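Local coordinates for gram-negative insecticidal protein (Chromobacterium piscinae, PDB 6FBM) that is an insecticidal toxin of the MACPF and beta-tripod families, probably acting by forming pores in target membranes, at residues S18-P32 / A270-P282. Sequence-based numbering, arbitrary orientation.
Sequences SMGMGYDVNGLYASP and ATLMDFSTESLQP
Phe275 meets Ala30, Tyr23 and Tyr29 of 18-32 with its side chain. Its CB lies 4.2 Å from Tyr29 OH. A chi1 of -72° sets CG anti to the carbonyl carbon, which sends the ring toward 18-32 with one face on Ala30. Ala30 CB sits 3.5 Å from the Phe275 ring centroid and 4° off the normal, a centred CH-pi contact. CD1 and CE1 lie against this methyl, CE2 against Ala30 N and CA. Leu280 CG lies over the opposite face, toward the rim. Along the CD2 side, the Phe275 edge turns obliquely toward the face of Tyr29. At the tip, Phe275 CZ packs on Ala30 CA and lies 3.7 Å from Tyr23 CZ, over the Tyr23 face and offset toward its rim, in an edge-to-face pair with planes at 74°.

Both tyrosine hydroxyls are tied down. Tyr29 OH donates to Asp274 OD1 at 2.5 Å, nearly along the C-O axis, while Asp274 OD2 forms a salt bridge with Lys74. Tyr23 OH donates to Leu28 O at 2.6 Å and accepts from Ser31 N at 3.0 Å, two bonds that hold the ring whose face receives Phe275. Leu272 CD2 packs on the backbone of Ala30 and Ser31, 3.4 Å from Ala30 C.

The cluster packs the 24-32 loop, which follows strand 21-23, against the connection between strands 271-274 and 280-282; all three strands pair with 170-177 of the MACPF sheet. Its chemistry implies a largely apolar, buried core with hydroxyls satisfied at its margin; Lys74 would probably favour a charged Asp274.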
ATOM      1  N   SER A  18     -24.245   6.313  12.712  1.00 14.39           N
ATOM      2  CA  SER A  18     -25.616   5.805  12.717  1.00 14.44           C
ATOM      3  C   SER A  18     -26.445   6.300  13.886  1.00 13.67           C
ATOM      4  O   SER A  18     -27.652   6.243  13.820  1.00 13.46           O
ATOM      5  CB  SER A  18     -25.608   4.290  12.729  1.00 14.67           C
ATOM      6  OG  SER A  18     -24.914   3.822  11.604  1.00 16.31           O
ATOM      7  N   MET A  19     -25.795   6.775  14.941  1.00 13.25           N
ATOM      8  CA  MET A  19     -26.491   7.107  16.160  1.00 13.96           C
ATOM      9  C   MET A  19     -27.285   8.403  16.018  1.00 14.12           C
ATOM     10  O   MET A  19     -26.831   9.387  15.410  1.00 13.54           O
ATOM     11  CB  MET A  19     -25.525   7.196  17.323  1.00 14.49           C
ATOM     12  CG  MET A  19     -24.785   5.893  17.598  1.00 14.80           C
ATOM     13  SD  MET A  19     -25.813   4.401  17.637  1.00 15.37           S
ATOM     14  CE  MET A  19     -26.711   4.674  19.181  1.00 15.14           C
ATOM     15  N   GLY A  20     -28.516   8.372  16.505  1.00 14.34           N
ATOM     16  CA  GLY A  20     -29.352   9.536  16.452  1.00 15.03           C
ATOM     17  C   GLY A  20     -29.858   9.876  15.071  1.00 15.20           C
ATOM     18  O   GLY A  20     -30.308  10.991  14.841  1.00 17.09           O
ATOM     19  N   MET A  21     -29.787   8.928  14.151  1.00 15.74           N
ATOM     20  CA  MET A  21     -30.291   9.127  12.810  1.00 16.30           C
ATOM     21  C   MET A  21     -31.715   8.655  12.824  1.00 16.06           C
ATOM     22  O   MET A  21     -32.031   7.666  13.502  1.00 15.68           O
ATOM     23  CB  MET A  21     -29.577   8.254  11.793  1.00 17.59           C
ATOM     24  CG  MET A  21     -28.193   8.660  11.333  1.00 19.36           C
ATOM     25  SD  MET A  21     -28.027  10.373  10.754  1.00 22.30           S
ATOM     26  CE  MET A  21     -27.282  11.008  12.236  1.00 23.45           C
ATOM     27  N   GLY A  22     -32.553   9.315  12.016  1.00 15.31           N
ATOM     28  CA  GLY A  22     -33.843   8.744  11.657  1.00 15.07           C
ATOM     29  C   GLY A  22     -33.716   7.378  11.008  1.00 14.58           C
ATOM     30  O   GLY A  22     -32.713   7.083  10.349  1.00 13.91           O
ATOM     31  N   TYR A  23     -34.726   6.537  11.211  1.00 14.48           N
ATOM     32  CA  TYR A  23     -34.726   5.196  10.657  1.00 14.76           C
ATOM     33  C   TYR A  23     -36.015   4.906   9.941  1.00 15.08           C
ATOM     34  O   TYR A  23     -37.088   5.237  10.448  1.00 16.85           O
ATOM     35  CB  TYR A  23     -34.518   4.161  11.726  1.00 13.67           C
ATOM     36  CG  TYR A  23     -34.061   2.855  11.190  1.00 13.53           C
ATOM     37  CD1 TYR A  23     -32.726   2.620  10.976  1.00 13.70           C
ATOM     38  CD2 TYR A  23     -34.957   1.839  10.896  1.00 13.92           C
ATOM     39  CE1 TYR A  23     -32.284   1.409  10.489  1.00 13.57           C
ATOM     40  CE2 TYR A  23     -34.513   0.615  10.404  1.00 13.22           C
ATOM     41  CZ  TYR A  23     -33.176   0.407  10.205  1.00 13.08           C
ATOM     42  OH  TYR A  23     -32.689  -0.790   9.727  1.00 13.50           O
ATOM     43  N   ASP A  24     -35.895   4.271   8.779  1.00 15.11           N
ATOM     44  CA  ASP A  24     -37.047   3.793   8.065  1.00 15.99           C
ATOM     45  C   ASP A  24     -37.483   2.473   8.698  1.00 16.25           C
ATOM     46  O   ASP A  24     -36.971   1.406   8.380  1.00 15.82           O
ATOM     47  CB  ASP A  24     -36.736   3.606   6.586  1.00 17.10           C
ATOM     48  CG  ASP A  24     -37.938   3.128   5.797  1.00 18.67           C
ATOM     49  OD1 ASP A  24     -39.025   2.897   6.396  1.00 17.48           O
ATOM     50  OD2 ASP A  24     -37.778   2.969   4.562  1.00 21.00           O
ATOM     51  N   VAL A  25     -38.480   2.553   9.570  1.00 16.69           N
ATOM     52  CA  VAL A  25     -38.978   1.376  10.279  1.00 16.40           C
ATOM     53  C   VAL A  25     -39.653   0.366   9.363  1.00 16.40           C
ATOM     54  O   VAL A  25     -39.888  -0.773   9.766  1.00 16.08           O
ATOM     55  CB  VAL A  25     -39.923   1.750  11.427  1.00 17.11           C
ATOM     56  CG1 VAL A  25     -39.189   2.613  12.446  1.00 17.35           C
ATOM     57  CG2 VAL A  25     -41.189   2.450  10.927  1.00 17.85           C
ATOM     58  N   ASN A  26     -39.955   0.790   8.140  1.00 17.40           N
ATOM     59  CA  ASN A  26     -40.477  -0.095   7.093  1.00 17.77           C
ATOM     60  C   ASN A  26     -39.404  -0.588   6.140  1.00 18.26           C
ATOM     61  O   ASN A  26     -39.739  -1.212   5.150  1.00 18.32           O
ATOM     62  CB  ASN A  26     -41.614   0.608   6.326  1.00 17.85           C
ATOM     63  CG  ASN A  26     -42.821   0.873   7.208  1.00 17.75           C
ATOM     64  OD1 ASN A  26     -43.192   0.031   8.000  1.00 18.73           O
ATOM     65  ND2 ASN A  26     -43.409   2.059   7.104  1.00 18.81           N
ATOM     66  N   GLY A  27     -38.130  -0.355   6.465  1.00 17.82           N
ATOM     67  CA  GLY A  27     -37.012  -0.673   5.567  1.00 17.80           C
ATOM     68  C   GLY A  27     -36.373  -2.014   5.891  1.00 18.48           C
ATOM     69  O   GLY A  27     -37.073  -3.015   6.061  1.00 18.72           O
ATOM     70  N   LEU A  28     -35.045  -2.054   5.975  1.00 18.43           N
ATOM     71  CA  LEU A  28     -34.361  -3.297   6.343  1.00 18.73           C
ATOM     72  C   LEU A  28     -34.236  -3.394   7.855  1.00 18.40           C
ATOM     73  O   LEU A  28     -34.394  -2.403   8.559  1.00 18.66           O
ATOM     74  CB  LEU A  28     -32.981  -3.379   5.702  1.00 19.67           C
ATOM     75  CG  LEU A  28     -32.895  -3.180   4.185  1.00 20.80           C
ATOM     76  CD1 LEU A  28     -31.432  -3.307   3.791  1.00 20.56           C
ATOM     77  CD2 LEU A  28     -33.774  -4.157   3.384  1.00 21.50           C
ATOM     78  N   TYR A  29     -33.983  -4.601   8.347  1.00 18.00           N
ATOM     79  CA  TYR A  29     -33.756  -4.820   9.762  1.00 18.05           C
ATOM     80  C   TYR A  29     -32.327  -4.355  10.081  1.00 16.07           C
ATOM     81  O   TYR A  29     -31.382  -4.802   9.486  1.00 13.90           O
ATOM     82  CB  TYR A  29     -33.945  -6.294  10.134  1.00 19.71           C
ATOM     83  CG  TYR A  29     -33.622  -6.622  11.575  1.00 22.02           C
ATOM     84  CD1 TYR A  29     -34.587  -6.526  12.564  1.00 24.30           C
ATOM     85  CD2 TYR A  29     -32.330  -7.019  11.949  1.00 24.27           C
ATOM     86  CE1 TYR A  29     -34.286  -6.819  13.888  1.00 26.67           C
ATOM     87  CE2 TYR A  29     -32.019  -7.295  13.269  1.00 24.56           C
ATOM     88  CZ  TYR A  29     -32.994  -7.211  14.236  1.00 26.37           C
ATOM     89  OH  TYR A  29     -32.707  -7.500  15.557  1.00 26.45           O
ATOM     90  N   ALA A  30     -32.228  -3.434  11.032  1.00 15.79           N
ATOM     91  CA  ALA A  30     -30.961  -2.982  11.607  1.00 15.89           C
ATOM     92  C   ALA A  30     -29.828  -2.946  10.593  1.00 14.98           C
ATOM     93  O   ALA A  30     -28.860  -3.712  10.669  1.00 13.22           O
ATOM     94  CB  ALA A  30     -30.584  -3.834  12.808  1.00 15.50           C
ATOM     95  N   SER A  31     -29.996  -2.053   9.627  1.00 15.33           N
ATOM     96  CA  SER A  31     -29.006  -1.842   8.591  1.00 16.32           C
ATOM     97  C   SER A  31     -28.787  -0.348   8.413  1.00 16.66           C
ATOM     98  O   SER A  31     -29.737   0.423   8.500  1.00 14.92           O
ATOM     99  CB  SER A  31     -29.485  -2.425   7.267  1.00 16.05           C
ATOM    100  OG  SER A  31     -28.662  -1.995   6.222  1.00 16.17           O
ATOM    101  N   PRO A  32     -27.541   0.055   8.105  1.00 17.56           N
ATOM    102  CA  PRO A  32     -27.278   1.447   7.719  1.00 18.81           C
ATOM    103  C   PRO A  32     -28.012   1.882   6.459  1.00 19.16           C
ATOM    104  O   PRO A  32     -28.248   3.064   6.277  1.00 17.72           O
ATOM    105  CB  PRO A  32     -25.754   1.448   7.465  1.00 18.70           C
ATOM    106  CG  PRO A  32     -25.232   0.284   8.233  1.00 17.79           C
ATOM    107  CD  PRO A  32     -26.301  -0.739   8.158  1.00 18.00           C
ATOM    108  N   ALA A 270     -17.048  -2.871  10.750  1.00 13.70           N
ATOM    109  CA  ALA A 270     -18.191  -2.884  11.655  1.00 13.93           C
ATOM    110  C   ALA A 270     -19.182  -1.785  11.320  1.00 13.26           C
ATOM    111  O   ALA A 270     -18.776  -0.686  10.973  1.00 12.51           O
ATOM    112  CB  ALA A 270     -17.737  -2.747  13.092  1.00 14.09           C
ATOM    113  N   THR A 271     -20.464  -2.130  11.383  1.00 12.57           N
ATOM    114  CA  THR A 271     -21.558  -1.171  11.254  1.00 12.64           C
ATOM    115  C   THR A 271     -22.654  -1.527  12.231  1.00 12.48           C
ATOM    116  O   THR A 271     -22.606  -2.552  12.879  1.00 11.80           O
ATOM    117  CB  THR A 271     -22.199  -1.144   9.852  1.00 12.80           C
ATOM    118  OG1 THR A 271     -22.862  -2.394   9.611  1.00 12.85           O
ATOM    119  CG2 THR A 271     -21.139  -0.932   8.773  1.00 13.50           C
ATOM    120  N   LEU A 272     -23.628  -0.640  12.358  1.00 12.78           N
ATOM    121  CA  LEU A 272     -24.863  -0.933  13.022  1.00 12.70           C
ATOM    122  C   LEU A 272     -25.364  -2.172  12.320  1.00 12.33           C
ATOM    123  O   LEU A 272     -25.377  -2.224  11.113  1.00 11.61           O
ATOM    124  CB  LEU A 272     -25.839   0.234  12.867  1.00 13.60           C
ATOM    125  CG  LEU A 272     -27.296   0.034  13.298  1.00 13.65           C
ATOM    126  CD1 LEU A 272     -27.892   1.372  13.746  1.00 14.13           C
ATOM    127  CD2 LEU A 272     -28.154  -0.490  12.190  1.00 13.78           C
ATOM    128  N   MET A 273     -25.725  -3.181  13.091  1.00 12.85           N
ATOM    129  CA  MET A 273     -26.238  -4.416  12.541  1.00 13.48           C
ATOM    130  C   MET A 273     -27.257  -5.142  13.405  1.00 13.60           C
ATOM    131  O   MET A 273     -27.684  -6.233  13.018  1.00 14.12           O
ATOM    132  CB  MET A 273     -25.083  -5.366  12.203  1.00 13.99           C
ATOM    133  CG  MET A 273     -24.008  -5.525  13.262  1.00 14.39           C
ATOM    134  SD  MET A 273     -24.435  -6.311  14.829  1.00 15.98           S
ATOM    135  CE  MET A 273     -24.759  -7.950  14.260  1.00 15.44           C
ATOM    136  N   ASP A 274     -27.659  -4.592  14.545  1.00 13.33           N
ATOM    137  CA  ASP A 274     -28.666  -5.245  15.350  1.00 13.94           C
ATOM    138  C   ASP A 274     -29.315  -4.260  16.292  1.00 14.46           C
ATOM    139  O   ASP A 274     -28.732  -3.226  16.659  1.00 13.68           O
ATOM    140  CB  ASP A 274     -28.057  -6.411  16.141  1.00 14.43           C
ATOM    141  CG  ASP A 274     -29.045  -7.569  16.390  1.00 14.86           C
ATOM    142  OD1 ASP A 274     -30.189  -7.532  15.888  1.00 14.21           O
ATOM    143  OD2 ASP A 274     -28.625  -8.526  17.100  1.00 16.66           O
ATOM    144  N   PHE A 275     -30.541  -4.593  16.675  1.00 15.69           N
ATOM    145  CA  PHE A 275     -31.357  -3.777  17.533  1.00 16.71           C
ATOM    146  C   PHE A 275     -31.672  -4.563  18.780  1.00 18.31           C
ATOM    147  O   PHE A 275     -31.795  -5.807  18.728  1.00 19.69           O
ATOM    148  CB  PHE A 275     -32.669  -3.477  16.849  1.00 16.66           C
ATOM    149  CG  PHE A 275     -32.585  -2.514  15.717  1.00 16.70           C
ATOM    150  CD1 PHE A 275     -31.563  -1.583  15.605  1.00 16.89           C
ATOM    151  CD2 PHE A 275     -33.614  -2.476  14.790  1.00 17.18           C
ATOM    152  CE1 PHE A 275     -31.561  -0.668  14.580  1.00 17.49           C
ATOM    153  CE2 PHE A 275     -33.615  -1.570  13.762  1.00 17.10           C
ATOM    154  CZ  PHE A 275     -32.587  -0.660  13.661  1.00 17.50           C
ATOM    155  N   SER A 276     -31.818  -3.830  19.882  1.00 19.16           N
ATOM    156  CA  SER A 276     -32.281  -4.347  21.142  1.00 20.37           C
ATOM    157  C   SER A 276     -33.657  -3.742  21.397  1.00 22.51           C
ATOM    158  O   SER A 276     -34.142  -2.949  20.587  1.00 25.77           O
ATOM    159  CB  SER A 276     -31.341  -3.875  22.246  1.00 21.14           C
ATOM    160  OG  SER A 276     -31.604  -2.503  22.579  1.00 21.10           O
ATOM    161  N   THR A 277     -34.253  -4.035  22.556  1.00 23.91           N
ATOM    162  CA  THR A 277     -35.578  -3.505  22.866  1.00 25.43           C
ATOM    163  C   THR A 277     -35.607  -1.982  22.946  1.00 26.39           C
ATOM    164  O   THR A 277     -36.668  -1.412  22.838  1.00 27.27           O
ATOM    165  CB  THR A 277     -36.181  -4.061  24.178  1.00 24.89           C
ATOM    166  OG1 THR A 277     -35.284  -3.818  25.251  1.00 25.41           O
ATOM    167  CG2 THR A 277     -36.432  -5.541  24.096  1.00 25.37           C
ATOM    168  N   GLU A 278     -34.463  -1.338  23.151  1.00 28.28           N
ATOM    169  CA  GLU A 278     -34.392   0.133  23.265  1.00 29.95           C
ATOM    170  C   GLU A 278     -33.876   0.859  22.019  1.00 25.83           C
ATOM    171  O   GLU A 278     -33.677   2.074  22.060  1.00 23.91           O
ATOM    172  CB  GLU A 278     -33.519   0.529  24.481  1.00 32.53           C
ATOM    173  CG  GLU A 278     -34.028   0.058  25.849  1.00 36.34           C
ATOM    174  CD  GLU A 278     -35.448   0.512  26.174  1.00 38.77           C
ATOM    175  OE1 GLU A 278     -35.829   1.646  25.845  1.00 42.55           O
ATOM    176  OE2 GLU A 278     -36.201  -0.288  26.753  1.00 47.73           O
ATOM    177  N   SER A 279     -33.670   0.134  20.917  1.00 22.90           N
ATOM    178  CA  SER A 279     -32.940   0.689  19.770  1.00 20.29           C
ATOM    179  C   SER A 279     -33.670   1.819  19.083  1.00 18.96           C
ATOM    180  O   SER A 279     -33.110   2.885  18.916  1.00 17.99           O
ATOM    181  CB  SER A 279     -32.595  -0.395  18.770  1.00 19.22           C
ATOM    182  OG  SER A 279     -31.600  -1.217  19.315  1.00 18.42           O
ATOM    183  N   LEU A 280     -34.920   1.586  18.710  1.00 19.01           N
ATOM    184  CA  LEU A 280     -35.710   2.583  18.011  1.00 18.18           C
ATOM    185  C   LEU A 280     -36.544   3.365  19.017  1.00 19.49           C
ATOM    186  O   LEU A 280     -37.273   2.770  19.802  1.00 18.90           O
ATOM    187  CB  LEU A 280     -36.596   1.898  16.989  1.00 17.84           C
ATOM    188  CG  LEU A 280     -35.805   1.233  15.869  1.00 16.71           C
ATOM    189  CD1 LEU A 280     -36.689   0.289  15.094  1.00 16.42           C
ATOM    190  CD2 LEU A 280     -35.220   2.276  14.932  1.00 16.30           C
ATOM    191  N   GLN A 281     -36.404   4.693  19.018  1.00 20.05           N
ATOM    192  CA  GLN A 281     -37.151   5.552  19.923  1.00 19.38           C
ATOM    193  C   GLN A 281     -37.905   6.547  19.078  1.00 20.23           C
ATOM    194  O   GLN A 281     -37.402   6.985  18.059  1.00 19.87           O
ATOM    195  CB  GLN A 281     -36.210   6.263  20.887  1.00 19.05           C
ATOM    196  CG  GLN A 281     -35.525   5.321  21.872  1.00 18.53           C
ATOM    197  CD  GLN A 281     -36.522   4.587  22.764  1.00 18.38           C
ATOM    198  OE1 GLN A 281     -37.468   5.178  23.251  1.00 16.40           O
ATOM    199  NE2 GLN A 281     -36.313   3.284  22.963  1.00 17.83           N
ATOM    200  N   PRO A 282     -39.153   6.868  19.466  1.00 20.06           N
ATOM    201  CA  PRO A 282     -39.976   7.745  18.647  1.00 19.23           C
ATOM    202  C   PRO A 282     -39.521   9.176  18.721  1.00 18.96           C
ATOM    203  O   PRO A 282     -39.100   9.628  19.789  1.00 19.77           O
ATOM    204  CB  PRO A 282     -41.331   7.647  19.324  1.00 20.09           C
ATOM    205  CG  PRO A 282     -41.020   7.376  20.770  1.00 20.55           C
ATOM    206  CD  PRO A 282     -39.832   6.479  20.720  1.00 20.36           C
TER
HETATM  207  O   HOH W   1     -23.478   1.924  10.989  1.00 16.37           O